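Phosphoserine phosphatase RsbX (Bacillus subtilis, PDB 3W42) dephosphorylates the phosphoserine protein RsbS and so acts as a negative regulator of sigma-B in the general stress response. Local coordinates at residues 12-17 against 27-32; 89-94 against 108-113; 100-105 against 141-146; 175-180 against 191-196. All coordinates share one frame; numbering follows the deposited sequence.

Two antiparallel sheets lie face to face in this phosphatase, and contacts 1 and 2 are both made between them. Their centres are about 12 Å apart, and each comes near the manganese ion: the side chain of Asp27 in contact 1 is about 4 Å from the metal and that of Asn109 in contact 2 about 6 Å. Contact 4 lays a helix on the outer side of the sheet that holds 12-17; it touches contact 1, where Asp27 OD2 meets Thr192 OG1 at 2.7 Å. Contact 3 closes the far edge of the other sheet, with its centre about 20 Å from that of contact 1, and joins contact 2 through neighbouring strands 88-96 and 101-107.

Contact 1. Residues 12-17 against 27-32; sequences TLVYQL and DSFFMK
Val14 CG1 stands anti to the backbone N, while Phe29 CG sits between its backbone N and carbonyl carbon (chi1 64°); together these torsions set the methyl squarely over the ring. CG1 lies 3.6 Å from the centroid of the Phe29 ring and only 4° off its normal, a CH-pi contact over the middle of one face. Gln16 reaches the same ring differently. Its extended chain brings NE2 to the ring edge, 3.8 Å from Phe29 CD2, with the amide plane steeply inclined to the ring. The same NE2 gives a weak, bent hydrogen bond to Asp27 O (3.4 Å, 132° at the hydrogen); its stronger polar partner is Thr192 OG1. At the far end Thr12 CG2 and Met31 CE meet tip to tip at 3.9 Å in one of two Met31 conformers. The strand axes stay 8.9 Å apart, too far for backbone pairing, so the gap is bridged mainly by side chains. Asp27 OD2 is hydrogen-bonded to Thr192 OG1 and Thr155 OG1, which probably help hold the carboxylate beside metal ligand Asp44. Two sheets facing each other this way, with acidic residues at one end near manganese, form the beta sandwich of PPM-type phosphatases.

Contact 2. Residues 89-94 against 108-113; sequences TASILK and GNVRFI
Thr89 and Asn109 meet at the tight end of this contact, where the two backbones come so close that the CA atoms of Thr89 and Gly108 are 4.6 Å apart. Thr89 OG1 donates to Asn109 OD1 (3.0 Å) and approaches almost head-on to the carbonyl, at 162°. Asn109 CG sits between its backbone N and carbonyl carbon (chi1 72°), which turns OD1 back to the threonine although the CB points away. Thr89 CG2 packs on Gly108 CA at 3.7 Å. Next along, Val110 CG2 lies 3.5 Å from Thr89 OG1, and Ser91 OG is 3.0 Å from Val110 O, a weak contact; Ser91 OG is also hydrogen-bonded to Ser106 OG and Tyr104 OH. Beyond this the segments splay apart. Leu93 spans the wider gap, its CD1 3.8 Å from Phe112 CZ, and the two side chains cross at about a right angle. Burial remains high there, and the more open side is the Asn109 end, nearer the metal. Asn109 ND2 bonds to Asp156, a manganese ligand, so the contact ends as a second-shell support of the metal site at the rim of the PPM beta sandwich.

Contact 3. Residues 100-105 against 141-146; sequences RQFTYC and HTATYE
Phe102 and Ala143 form a hydrogen-bonded antiparallel pair: Phe102 N reaches Ala143 O at 2.9 Å and Ala143 N returns a bond to Phe102 O. Tyr104 and His141 repeat the pattern, whereas Gln101-Thr144 and Thr103-Thr142 are non-hydrogen-bonded pairs in which CA-H groups approach carbonyl oxygens, as Thr103 CA does to His141 O. Past the strand end one more bond, Tyr145 N to Arg100 O (2.9 Å, 159° at the hydrogen), carries the ladder into the loops. There Arg100 lies across the Tyr145 ring, with CB 3.6 Å from the centroid and 14° off the normal, while its guanidinium stands nearly perpendicular to the ring. On the face shared by Phe102 and His141, Phe102 CE2 touches Ala143 CB at 3.8 Å and, in one of two His141 conformers, CE1 nears CD2 with the rings oblique. With Phe102 CG between its backbone N and carbonyl carbon (chi1 73°), the ring swings back over the neighbouring strand. On the other face, Gln101 OE1 and one conformer of Thr144 OG1 share a water, and Thr142 CG2 lies 3.6 Å from Gln101 OE1.

Farther out, Arg100 NE makes a salt bridge with the C-terminal carboxylate of Ser199, and His141 stacks on Phe122. Arg100 and Gln101 also form a G1 beta bulge facing Asn96, just where strand 101-107 begins its antiparallel pairing with edge strand 140-144 of the five-stranded sheet.

Contact 4. Residues 175-180 against 191-196; sequences EISNSL and LTYILG
A helix laid on the outer face of a beta sheet, one of the outer layers of the alpha-beta-beta-alpha sandwich, is the element to which this contact belongs. Helix 175-179 runs obliquely antiparallel to strand 191-196 with the axes 9.6 Å apart and 143° between their directions. Its polar centre is a bond between two hydroxyls: Ser177 OG and Tyr193 OH lie 2.7 Å apart, and either could be the donor. The serine oxygen lies in the plane of the tyrosine ring at its edge. Ser177 OG is anti to the backbone N (chi1 -176°), which directs it to the sheet. A water bridges the same Tyr193 OH (2.9 Å) and Ser177 O (2.7 Å), to which it donates, so the phenol oxygen is held by two partners in an otherwise apolar interface.

Apolar groups close in around this pair. Leu195 pushes its two methyls against the helix, CD2 at 3.5 Å from Ile176 CG2 and CD1 at 3.5 Å from Ser177 N, so one leucine touches two consecutive helical residues. Leu180 comes over one face of the Tyr193 ring, its CD1 4.2 Å above the plane and offset toward the rim, the two side chains sliding past each other in opposite directions.

Tyr193 also stacks on Tyr15 from strand 10-17, the neighbour of its own strand on one side. Ile152 of strand 150-154, on the other side, touches Leu180, Tyr193 and Leu195, while helix 163-169 packs against Leu180 and Leu195 through Ile163, His166 and Leu167.

Contact 1. Residues 12-17 against 27-32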
loop_
_atom_site.group_PDB
_atom_site.type_symbol
_atom_site.label_atom_id
_atom_site.label_comp_id
_atom_site.label_asym_id
_atom_site.label_seq_id
_atom_site.Cartn_x
_atom_site.Cartn_y
_atom_site.Cartn_z
ATOM N N THR A 12 -1.696 -12.103 4.164
ATOM C CA THR A 12 -2.077 -10.744 3.902
ATOM C C THR A 12 -3.573 -10.490 4.216
ATOM O O THR A 12 -4.395 -11.419 4.210
ATOM C CB THR A 12 -1.810 -10.315 2.465
ATOM O OG1 THR A 12 -2.566 -11.139 1.552
ATOM C CG2 THR A 12 -0.326 -10.408 2.086
ATOM N N LEU A 13 -3.873 -9.242 4.440
ATOM C CA LEU A 13 -5.236 -8.768 4.652
ATOM C C LEU A 13 -5.357 -7.405 4.011
ATOM O O LEU A 13 -4.510 -6.533 4.283
ATOM C CB LEU A 13 -5.563 -8.781 6.134
ATOM C CG LEU A 13 -7.009 -8.346 6.523
ATOM C CD1 LEU A 13 -7.367 -8.992 7.852
ATOM C CD2 LEU A 13 -7.139 -6.842 6.589
ATOM N N VAL A 14 -6.370 -7.225 3.187
ATOM C CA VAL A 14 -6.692 -5.930 2.605
ATOM C C VAL A 14 -8.014 -5.461 3.215
ATOM O O VAL A 14 -8.998 -6.249 3.230
ATOM C CB VAL A 14 -6.830 -5.974 1.097
ATOM C CG1 VAL A 14 -7.178 -4.560 0.554
ATOM C CG2 VAL A 14 -5.663 -6.608 0.473
ATOM N N TYR A 15 -8.068 -4.241 3.704
ATOM C CA TYR A 15 -9.254 -3.594 4.243
ATOM C C TYR A 15 -9.529 -2.379 3.408
ATOM O O TYR A 15 -8.618 -1.579 3.133
ATOM C CB TYR A 15 -8.977 -3.178 5.683
ATOM C CG TYR A 15 -10.128 -2.376 6.341
ATOM C CD1 TYR A 15 -10.319 -0.997 6.017
ATOM C CD2 TYR A 15 -10.948 -2.933 7.220
ATOM C CE1 TYR A 15 -11.417 -0.253 6.479
ATOM C CE2 TYR A 15 -12.047 -2.124 7.770
ATOM C CZ TYR A 15 -12.253 -0.834 7.353
ATOM O OH TYR A 15 -13.318 -0.075 7.899
ATOM N N GLN A 16 -10.800 -2.169 3.023
ATOM C CA GLN A 16 -11.178 -0.913 2.422
ATOM C C GLN A 16 -12.585 -0.552 2.819
ATOM O O GLN A 16 -13.493 -1.407 2.763
ATOM C CB GLN A 16 -11.083 -0.971 0.888
ATOM C CG GLN A 16 -11.361 0.374 0.242
ATOM C CD GLN A 16 -11.089 0.367 -1.195
ATOM O OE1 GLN A 16 -11.974 -0.038 -1.976
ATOM N NE2 GLN A 16 -9.953 0.859 -1.622
ATOM N N LEU A 17 -12.811 0.682 3.162
ATOM C CA LEU A 17 -14.152 1.200 3.433
ATOM C C LEU A 17 -14.242 2.623 2.929
ATOM O O LEU A 17 -13.317 3.411 3.062
ATOM C CB LEU A 17 -14.504 1.182 4.915
ATOM C CG LEU A 17 -16.033 0.954 5.089
ATOM C CD1 LEU A 17 -16.434 -0.530 4.751
ATOM C CD2 LEU A 17 -16.321 1.217 6.548
ATOM N N ASP A 27 -9.947 5.507 -3.396
ATOM C CA ASP A 27 -8.772 4.710 -3.153
ATOM C C ASP A 27 -8.831 3.462 -4.037
ATOM O O ASP A 27 -9.905 2.921 -4.299
ATOM C CB ASP A 27 -8.664 4.208 -1.721
ATOM C CG ASP A 27 -8.361 5.232 -0.600
ATOM O OD1 ASP A 27 -8.137 6.408 -0.902
ATOM O OD2 ASP A 27 -8.373 4.759 0.575
ATOM N N SER A 28 -7.696 2.914 -4.403
ATOM C CA SER A 28 -7.639 1.611 -5.043
ATOM C C SER A 28 -6.460 0.819 -4.448
ATOM O O SER A 28 -5.550 1.345 -3.791
ATOM C CB SER A 28 -7.624 1.700 -6.593
ATOM O OG SER A 28 -8.685 2.364 -7.243
ATOM N N PHE A 29 -6.498 -0.499 -4.699
ATOM C CA PHE A 29 -5.405 -1.394 -4.315
ATOM C C PHE A 29 -5.287 -2.475 -5.333
ATOM O O PHE A 29 -6.203 -2.798 -6.061
ATOM C CB PHE A 29 -5.614 -1.963 -2.936
ATOM C CG PHE A 29 -6.884 -2.866 -2.875
ATOM C CD1 PHE A 29 -6.835 -4.188 -3.227
ATOM C CD2 PHE A 29 -8.113 -2.313 -2.512
ATOM C CE1 PHE A 29 -7.959 -4.960 -3.205
ATOM C CE2 PHE A 29 -9.224 -3.102 -2.496
ATOM C CZ PHE A 29 -9.146 -4.378 -2.899
ATOM N N PHE A 30 -4.111 -3.083 -5.348
ATOM C CA PHE A 30 -3.884 -4.330 -6.083
ATOM C C PHE A 30 -2.967 -5.218 -5.241
ATOM O O PHE A 30 -1.993 -4.705 -4.632
ATOM C CB PHE A 30 -3.271 -4.107 -7.474
ATOM C CG PHE A 30 -3.136 -5.406 -8.204
ATOM C CD1 PHE A 30 -4.252 -6.028 -8.692
ATOM C CD2 PHE A 30 -1.918 -6.056 -8.319
ATOM C CE1 PHE A 30 -4.123 -7.303 -9.310
ATOM C CE2 PHE A 30 -1.802 -7.266 -8.911
ATOM C CZ PHE A 30 -2.878 -7.906 -9.404
ATOM N N MET A 31 -3.171 -6.495 -5.221
ATOM C CA MET A 31 -2.403 -7.493 -4.361
ATOM C C MET A 31 -2.298 -8.750 -5.237
ATOM O O MET A 31 -3.366 -9.282 -5.544
ATOM C CB MET A 31 -3.058 -7.956 -3.027
ATOM C CG MET A 31 -2.414 -9.176 -2.336
ATOM S SD MET A 31 -0.665 -8.969 -1.869
ATOM C CE MET A 31 -1.135 -7.884 -0.766
ATOM N N LYS A 32 -1.131 -9.311 -5.480
ATOM C CA LYS A 32 -1.030 -10.686 -5.960
ATOM C C LYS A 32 0.228 -11.311 -5.443
ATOM O O LYS A 32 1.288 -10.752 -5.551
ATOM C CB LYS A 32 -1.015 -10.734 -7.481
ATOM C CG LYS A 32 -0.983 -12.089 -8.099
ATOM C CD LYS A 32 -0.531 -11.950 -9.588
ATOM C CE LYS A 32 -1.704 -11.305 -10.462
ATOM N NZ LYS A 32 -1.740 -11.093 -12.028
#

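Contact 2. Residues 89-94 against 108-113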
loop_
_atom_site.group_PDB
_atom_site.type_symbol
_atom_site.label_atom_id
_atom_site.label_comp_id
_atom_site.label_asym_id
_atom_site.label_seq_id
_atom_site.Cartn_x
_atom_site.Cartn_y
_atom_site.Cartn_z
ATOM N N THR A 89 -1.844 9.875 -5.232
ATOM C CA THR A 89 -0.738 9.447 -4.416
ATOM C C THR A 89 -0.677 7.916 -4.455
ATOM O O THR A 89 -1.733 7.265 -4.580
ATOM C CB THR A 89 -0.792 10.044 -3.004
ATOM O OG1 THR A 89 -2.010 9.535 -2.389
ATOM C CG2 THR A 89 -0.786 11.536 -3.019
ATOM N N ALA A 90 0.513 7.307 -4.398
ATOM C CA ALA A 90 0.577 5.872 -4.578
ATOM C C ALA A 90 1.884 5.314 -4.027
ATOM O O ALA A 90 2.907 5.994 -4.001
ATOM C CB ALA A 90 0.523 5.514 -6.071
ATOM N N SER A 91 1.822 4.050 -3.657
ATOM C CA SER A 91 2.933 3.272 -3.154
ATOM C C SER A 91 2.901 1.927 -3.760
ATOM O O SER A 91 1.842 1.282 -3.874
ATOM C CB SER A 91 2.859 3.139 -1.665
ATOM O OG SER A 91 2.932 4.454 -1.084
ATOM N N ILE A 92 4.079 1.417 -4.193
ATOM C CA ILE A 92 4.216 0.137 -4.850
ATOM C C ILE A 92 5.321 -0.664 -4.162
ATOM O O ILE A 92 6.421 -0.167 -3.933
ATOM C CB ILE A 92 4.575 0.283 -6.330
ATOM C CG1 ILE A 92 3.495 1.135 -7.030
ATOM C CG2 ILE A 92 4.580 -1.092 -7.037
ATOM C CD1 ILE A 92 3.787 1.375 -8.547
ATOM N N LEU A 93 5.001 -1.904 -3.780
ATOM C CA LEU A 93 5.870 -2.809 -3.049
ATOM C C LEU A 93 5.982 -4.113 -3.809
ATOM O O LEU A 93 4.968 -4.724 -4.163
ATOM C CB LEU A 93 5.281 -3.067 -1.677
ATOM C CG LEU A 93 5.989 -4.070 -0.770
ATOM C CD1 LEU A 93 7.392 -3.598 -0.392
ATOM C CD2 LEU A 93 5.186 -4.370 0.472
ATOM N N LYS A 94 7.196 -4.611 -3.989
ATOM C CA LYS A 94 7.457 -5.957 -4.498
ATOM C C LYS A 94 8.299 -6.703 -3.486
ATOM O O LYS A 94 9.175 -6.125 -2.839
ATOM C CB LYS A 94 8.147 -5.917 -5.858
ATOM C CG LYS A 94 7.212 -5.573 -7.034
ATOM C CD LYS A 94 7.935 -5.325 -8.356
ATOM C CE LYS A 94 8.727 -6.540 -8.848
ATOM N NZ LYS A 94 7.908 -7.570 -9.444
ATOM N N GLY A 108 3.873 10.656 -2.612
ATOM C CA GLY A 108 2.704 11.127 -1.930
ATOM C C GLY A 108 2.555 10.583 -0.546
ATOM O O GLY A 108 3.523 10.271 0.137
ATOM N N ASN A 109 1.303 10.548 -0.063
ATOM C CA ASN A 109 0.985 10.368 1.336
ATOM C C ASN A 109 0.427 9.005 1.668
ATOM O O ASN A 109 -0.099 8.829 2.783
ATOM C CB ASN A 109 0.075 11.502 1.826
ATOM C CG ASN A 109 -1.325 11.363 1.279
ATOM O OD1 ASN A 109 -1.569 10.590 0.336
ATOM N ND2 ASN A 109 -2.231 12.120 1.883
ATOM N N VAL A 110 0.597 8.024 0.809
ATOM C CA VAL A 110 0.310 6.660 1.157
ATOM C C VAL A 110 1.513 6.101 1.871
ATOM O O VAL A 110 2.660 6.191 1.367
ATOM C CB VAL A 110 -0.027 5.809 -0.150
ATOM C CG1 VAL A 110 -0.315 4.362 0.216
ATOM C CG2 VAL A 110 -1.194 6.426 -0.890
ATOM N N ARG A 111 1.346 5.628 3.087
ATOM C CA ARG A 111 2.444 5.296 3.985
ATOM C C ARG A 111 2.725 3.804 4.019
ATOM O O ARG A 111 1.822 2.992 3.856
ATOM C CB ARG A 111 2.134 5.772 5.370
ATOM C CG ARG A 111 1.804 7.311 5.522
ATOM C CD ARG A 111 2.815 8.179 4.922
ATOM N NE ARG A 111 4.106 8.100 5.574
ATOM C CZ ARG A 111 4.478 8.773 6.671
ATOM N NH1 ARG A 111 3.653 9.720 7.168
ATOM N NH2 ARG A 111 5.682 8.567 7.202
ATOM N N PHE A 112 3.971 3.464 4.256
ATOM C CA PHE A 112 4.434 2.101 4.374
ATOM C C PHE A 112 5.308 2.003 5.610
ATOM O O PHE A 112 6.219 2.818 5.822
ATOM C CB PHE A 112 5.277 1.712 3.134
ATOM C CG PHE A 112 5.969 0.388 3.184
ATOM C CD1 PHE A 112 5.345 -0.794 3.564
ATOM C CD2 PHE A 112 7.286 0.264 2.717
ATOM C CE1 PHE A 112 6.008 -2.001 3.492
ATOM C CE2 PHE A 112 7.954 -0.923 2.649
ATOM C CZ PHE A 112 7.321 -2.088 3.047
ATOM N N ILE A 113 5.018 1.004 6.454
ATOM C CA ILE A 113 5.780 0.732 7.649
ATOM C C ILE A 113 6.046 -0.758 7.707
ATOM O O ILE A 113 5.080 -1.540 7.644
ATOM C CB ILE A 113 4.983 1.184 8.971
ATOM C CG1 ILE A 113 4.559 2.661 8.896
ATOM C CG2 ILE A 113 5.897 0.887 10.159
ATOM C CD1 ILE A 113 3.234 2.931 8.286
#

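Contact 3. Residues 100-105 against 141-146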
loop_
_atom_site.group_PDB
_atom_site.type_symbol
_atom_site.label_atom_id
_atom_site.label_comp_id
_atom_site.label_asym_id
_atom_site.label_seq_id
_atom_site.Cartn_x
_atom_site.Cartn_y
_atom_site.Cartn_z
ATOM N N ARG A 100 14.177 -13.031 0.598
ATOM C CA ARG A 100 13.625 -12.113 1.623
ATOM C C ARG A 100 14.049 -10.698 1.305
ATOM O O ARG A 100 14.560 -9.982 2.157
ATOM C CB ARG A 100 13.933 -12.524 3.060
ATOM C CG ARG A 100 13.255 -13.820 3.463
ATOM C CD ARG A 100 13.223 -13.982 4.975
ATOM N NE ARG A 100 12.488 -15.142 5.458
ATOM C CZ ARG A 100 12.983 -16.356 5.587
ATOM N NH1 ARG A 100 14.285 -16.579 5.294
ATOM N NH2 ARG A 100 12.246 -17.333 6.006
ATOM N N GLN A 101 13.771 -10.259 0.088
ATOM C CA GLN A 101 14.143 -8.915 -0.347
ATOM C C GLN A 101 12.861 -8.167 -0.751
ATOM O O GLN A 101 12.014 -8.716 -1.438
ATOM C CB GLN A 101 15.098 -8.957 -1.502
ATOM C CG GLN A 101 15.700 -7.548 -1.801
ATOM C CD GLN A 101 16.805 -7.576 -2.826
ATOM O OE1 GLN A 101 18.009 -7.370 -2.474
ATOM N NE2 GLN A 101 16.438 -7.765 -4.085
ATOM N N PHE A 102 12.751 -6.904 -0.362
ATOM C CA PHE A 102 11.698 -6.075 -0.874
ATOM C C PHE A 102 12.228 -4.879 -1.584
ATOM O O PHE A 102 13.339 -4.398 -1.304
ATOM C CB PHE A 102 10.696 -5.698 0.255
ATOM C CG PHE A 102 11.179 -4.700 1.252
ATOM C CD1 PHE A 102 11.028 -3.354 1.063
ATOM C CD2 PHE A 102 11.801 -5.146 2.413
ATOM C CE1 PHE A 102 11.414 -2.466 1.964
ATOM C CE2 PHE A 102 12.209 -4.230 3.404
ATOM C CZ PHE A 102 11.943 -2.898 3.153
ATOM N N THR A 103 11.405 -4.344 -2.496
ATOM C CA THR A 103 11.713 -3.129 -3.192
ATOM C C THR A 103 10.420 -2.240 -3.095
ATOM O O THR A 103 9.295 -2.746 -3.169
ATOM C CB THR A 103 12.084 -3.352 -4.610
ATOM O OG1 THR A 103 11.153 -4.195 -5.283
ATOM C CG2 THR A 103 13.511 -3.915 -4.759
ATOM N N TYR A 104 10.612 -0.953 -2.940
ATOM C CA TYR A 104 9.526 -0.035 -2.644
ATOM C C TYR A 104 9.747 1.287 -3.284
ATOM O O TYR A 104 10.852 1.865 -3.211
ATOM C CB TYR A 104 9.433 0.157 -1.091
ATOM C CG TYR A 104 8.356 1.092 -0.645
ATOM C CD1 TYR A 104 7.007 0.696 -0.731
ATOM C CD2 TYR A 104 8.642 2.376 -0.211
ATOM C CE1 TYR A 104 6.001 1.566 -0.312
ATOM C CE2 TYR A 104 7.619 3.254 0.184
ATOM C CZ TYR A 104 6.305 2.820 0.126
ATOM O OH TYR A 104 5.263 3.630 0.498
ATOM N N CYS A 105 8.701 1.852 -3.894
ATOM C CA CYS A 105 8.759 3.173 -4.477
ATOM C C CYS A 105 7.404 3.819 -4.274
ATOM O O CYS A 105 6.367 3.187 -4.466
ATOM C CB CYS A 105 9.143 3.130 -5.917
ATOM S SG CYS A 105 9.482 4.701 -6.713
ATOM N N HIS A 141 13.665 2.058 -2.664
ATOM C CA HIS A 141 14.341 1.388 -1.528
ATOM C C HIS A 141 14.401 -0.081 -1.801
ATOM O O HIS A 141 13.428 -0.708 -2.235
ATOM C CB HIS A 141 13.581 1.602 -0.197
ATOM C CG HIS A 141 14.255 1.094 1.066
ATOM N ND1 HIS A 141 15.254 1.810 1.662
ATOM C CD2 HIS A 141 14.045 0.000 1.854
ATOM C CE1 HIS A 141 15.657 1.172 2.752
ATOM N NE2 HIS A 141 14.921 0.096 2.913
ATOM N N THR A 142 15.552 -0.665 -1.545
ATOM C CA THR A 142 15.782 -2.109 -1.654
ATOM C C THR A 142 16.381 -2.586 -0.342
ATOM O O THR A 142 17.384 -2.034 0.073
ATOM C CB THR A 142 16.797 -2.409 -2.828
ATOM O OG1 THR A 142 16.289 -1.835 -4.031
ATOM C CG2 THR A 142 17.052 -3.896 -2.983
ATOM N N ALA A 143 15.810 -3.589 0.298
ATOM C CA ALA A 143 16.304 -4.078 1.549
ATOM C C ALA A 143 15.923 -5.523 1.746
ATOM O O ALA A 143 14.977 -6.020 1.202
ATOM C CB ALA A 143 15.832 -3.213 2.696
ATOM N N THR A 144 16.642 -6.173 2.657
ATOM C CA THR A 144 16.321 -7.521 3.128
ATOM C C THR A 144 15.437 -7.411 4.347
ATOM O O THR A 144 15.665 -6.575 5.206
ATOM C CB THR A 144 17.657 -8.223 3.461
ATOM O OG1 THR A 144 18.444 -8.217 2.265
ATOM C CG2 THR A 144 17.502 -9.649 3.943
ATOM N N TYR A 145 14.459 -8.260 4.490
ATOM C CA TYR A 145 13.643 -8.382 5.685
ATOM C C TYR A 145 14.014 -9.687 6.394
ATOM O O TYR A 145 14.398 -10.655 5.799
ATOM C CB TYR A 145 12.126 -8.277 5.427
ATOM C CG TYR A 145 11.562 -9.408 4.628
ATOM C CD1 TYR A 145 11.098 -10.567 5.219
ATOM C CD2 TYR A 145 11.471 -9.318 3.248
ATOM C CE1 TYR A 145 10.567 -11.584 4.511
ATOM C CE2 TYR A 145 10.954 -10.415 2.495
ATOM C CZ TYR A 145 10.483 -11.506 3.110
ATOM O OH TYR A 145 9.949 -12.516 2.354
ATOM N N GLU A 146 13.787 -9.718 7.677
ATOM C CA GLU A 146 13.922 -10.917 8.508
ATOM C C GLU A 146 12.621 -11.644 8.679
ATOM O O GLU A 146 11.530 -11.031 8.670
ATOM C CB GLU A 146 14.500 -10.612 9.868
ATOM C CG GLU A 146 15.901 -10.087 9.784
ATOM C CD GLU A 146 16.644 -10.082 11.052
ATOM O OE1 GLU A 146 16.333 -9.126 11.799
ATOM O OE2 GLU A 146 17.599 -10.879 11.253
HETATM O O HOH W 1 18.816 -6.281 -0.008
#

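Contact 4. Residues 175-180 against 191-196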
loop_
_atom_site.group_PDB
_atom_site.type_symbol
_atom_site.label_atom_id
_atom_site.label_comp_id
_atom_site.label_asym_id
_atom_site.label_seq_id
_atom_site.Cartn_x
_atom_site.Cartn_y
_atom_site.Cartn_z
ATOM N N GLU A 175 -5.377 -10.192 13.597
ATOM C CA GLU A 175 -5.190 -9.496 14.888
ATOM C C GLU A 175 -4.793 -8.070 14.714
ATOM O O GLU A 175 -5.308 -7.183 15.409
ATOM C CB GLU A 175 -4.254 -10.213 15.844
ATOM C CG GLU A 175 -4.854 -11.488 16.390
ATOM C CD GLU A 175 -3.974 -12.464 17.012
ATOM O OE1 GLU A 175 -3.191 -13.020 16.184
ATOM O OE2 GLU A 175 -4.257 -12.976 18.080
ATOM N N ILE A 176 -3.875 -7.756 13.806
ATOM C CA ILE A 176 -3.468 -6.385 13.600
ATOM C C ILE A 176 -4.668 -5.591 13.056
ATOM O O ILE A 176 -4.882 -4.451 13.471
ATOM C CB ILE A 176 -2.253 -6.294 12.634
ATOM C CG1 ILE A 176 -0.995 -6.995 13.231
ATOM C CG2 ILE A 176 -1.898 -4.806 12.420
ATOM C CD1 ILE A 176 0.090 -7.333 12.239
ATOM N N SER A 177 -5.390 -6.154 12.115
ATOM C CA SER A 177 -6.561 -5.451 11.591
ATOM C C SER A 177 -7.566 -5.124 12.719
ATOM O O SER A 177 -8.062 -4.009 12.866
ATOM C CB SER A 177 -7.205 -6.282 10.504
ATOM O OG SER A 177 -8.288 -5.568 9.916
ATOM N N ASN A 178 -7.814 -6.123 13.563
ATOM C CA ASN A 178 -8.728 -5.896 14.657
ATOM C C ASN A 178 -8.201 -4.846 15.616
ATOM O O ASN A 178 -8.965 -4.026 16.179
ATOM C CB ASN A 178 -9.076 -7.214 15.320
ATOM C CG ASN A 178 -9.965 -8.112 14.471
ATOM O OD1 ASN A 178 -9.954 -9.360 14.677
ATOM N ND2 ASN A 178 -10.661 -7.553 13.502
ATOM N N SER A 179 -6.871 -4.813 15.804
ATOM C CA SER A 179 -6.218 -3.821 16.662
ATOM C C SER A 179 -6.458 -2.395 16.201
ATOM O O SER A 179 -6.434 -1.451 17.020
ATOM C CB SER A 179 -4.723 -4.128 16.666
ATOM O OG SER A 179 -3.987 -3.349 17.551
ATOM N N LEU A 180 -6.666 -2.203 14.904
ATOM C CA LEU A 180 -6.893 -0.900 14.285
ATOM C C LEU A 180 -8.335 -0.500 14.195
ATOM O O LEU A 180 -8.632 0.576 13.675
ATOM C CB LEU A 180 -6.293 -0.939 12.837
ATOM C CG LEU A 180 -4.762 -1.109 12.758
ATOM C CD1 LEU A 180 -4.363 -1.387 11.316
ATOM C CD2 LEU A 180 -4.016 0.031 13.328
ATOM N N LEU A 191 -10.732 4.744 3.442
ATOM C CA LEU A 191 -9.657 4.153 4.268
ATOM C C LEU A 191 -9.318 2.827 3.663
ATOM O O LEU A 191 -10.181 1.925 3.585
ATOM C CB LEU A 191 -10.164 4.012 5.700
ATOM C CG LEU A 191 -9.174 3.680 6.788
ATOM C CD1 LEU A 191 -9.785 3.939 8.161
ATOM C CD2 LEU A 191 -8.672 2.285 6.724
ATOM N N THR A 192 -8.044 2.648 3.256
ATOM C CA THR A 192 -7.504 1.423 2.662
ATOM C C THR A 192 -6.249 1.065 3.334
ATOM O O THR A 192 -5.368 1.929 3.509
ATOM C CB THR A 192 -7.284 1.605 1.142
ATOM O OG1 THR A 192 -8.472 2.050 0.525
ATOM C CG2 THR A 192 -6.868 0.328 0.503
ATOM N N TYR A 193 -6.084 -0.214 3.678
ATOM C CA TYR A 193 -4.772 -0.678 4.117
ATOM C C TYR A 193 -4.561 -2.098 3.674
ATOM O O TYR A 193 -5.490 -2.882 3.506
ATOM C CB TYR A 193 -4.540 -0.505 5.647
ATOM C CG TYR A 193 -5.479 -1.202 6.575
ATOM C CD1 TYR A 193 -5.360 -2.539 6.884
ATOM C CD2 TYR A 193 -6.482 -0.493 7.212
ATOM C CE1 TYR A 193 -6.231 -3.139 7.808
ATOM C CE2 TYR A 193 -7.311 -1.085 8.136
ATOM C CZ TYR A 193 -7.203 -2.385 8.425
ATOM O OH TYR A 193 -8.064 -2.937 9.356
ATOM N N ILE A 194 -3.277 -2.440 3.506
ATOM C CA ILE A 194 -2.812 -3.789 3.250
ATOM C C ILE A 194 -1.873 -4.145 4.374
ATOM O O ILE A 194 -0.919 -3.426 4.628
ATOM C CB ILE A 194 -2.109 -3.930 1.907
ATOM C CG1 ILE A 194 -2.986 -3.540 0.724
ATOM C CG2 ILE A 194 -1.528 -5.343 1.753
ATOM C CD1 ILE A 194 -2.330 -3.670 -0.654
ATOM N N LEU A 195 -2.129 -5.254 5.051
ATOM C CA LEU A 195 -1.286 -5.823 6.066
ATOM C C LEU A 195 -0.584 -7.061 5.524
ATOM O O LEU A 195 -1.229 -7.887 4.836
ATOM C CB LEU A 195 -2.101 -6.271 7.242
ATOM C CG LEU A 195 -2.713 -5.137 8.063
ATOM C CD1 LEU A 195 -3.725 -5.580 9.050
ATOM C CD2 LEU A 195 -1.434 -4.465 8.943
ATOM N N GLY A 196 0.655 -7.295 5.925
ATOM C CA GLY A 196 1.337 -8.522 5.639
ATOM C C GLY A 196 2.153 -8.988 6.838
ATOM O O GLY A 196 2.699 -8.219 7.591
HETATM O O HOH W 2 -9.927 -2.578 11.490
#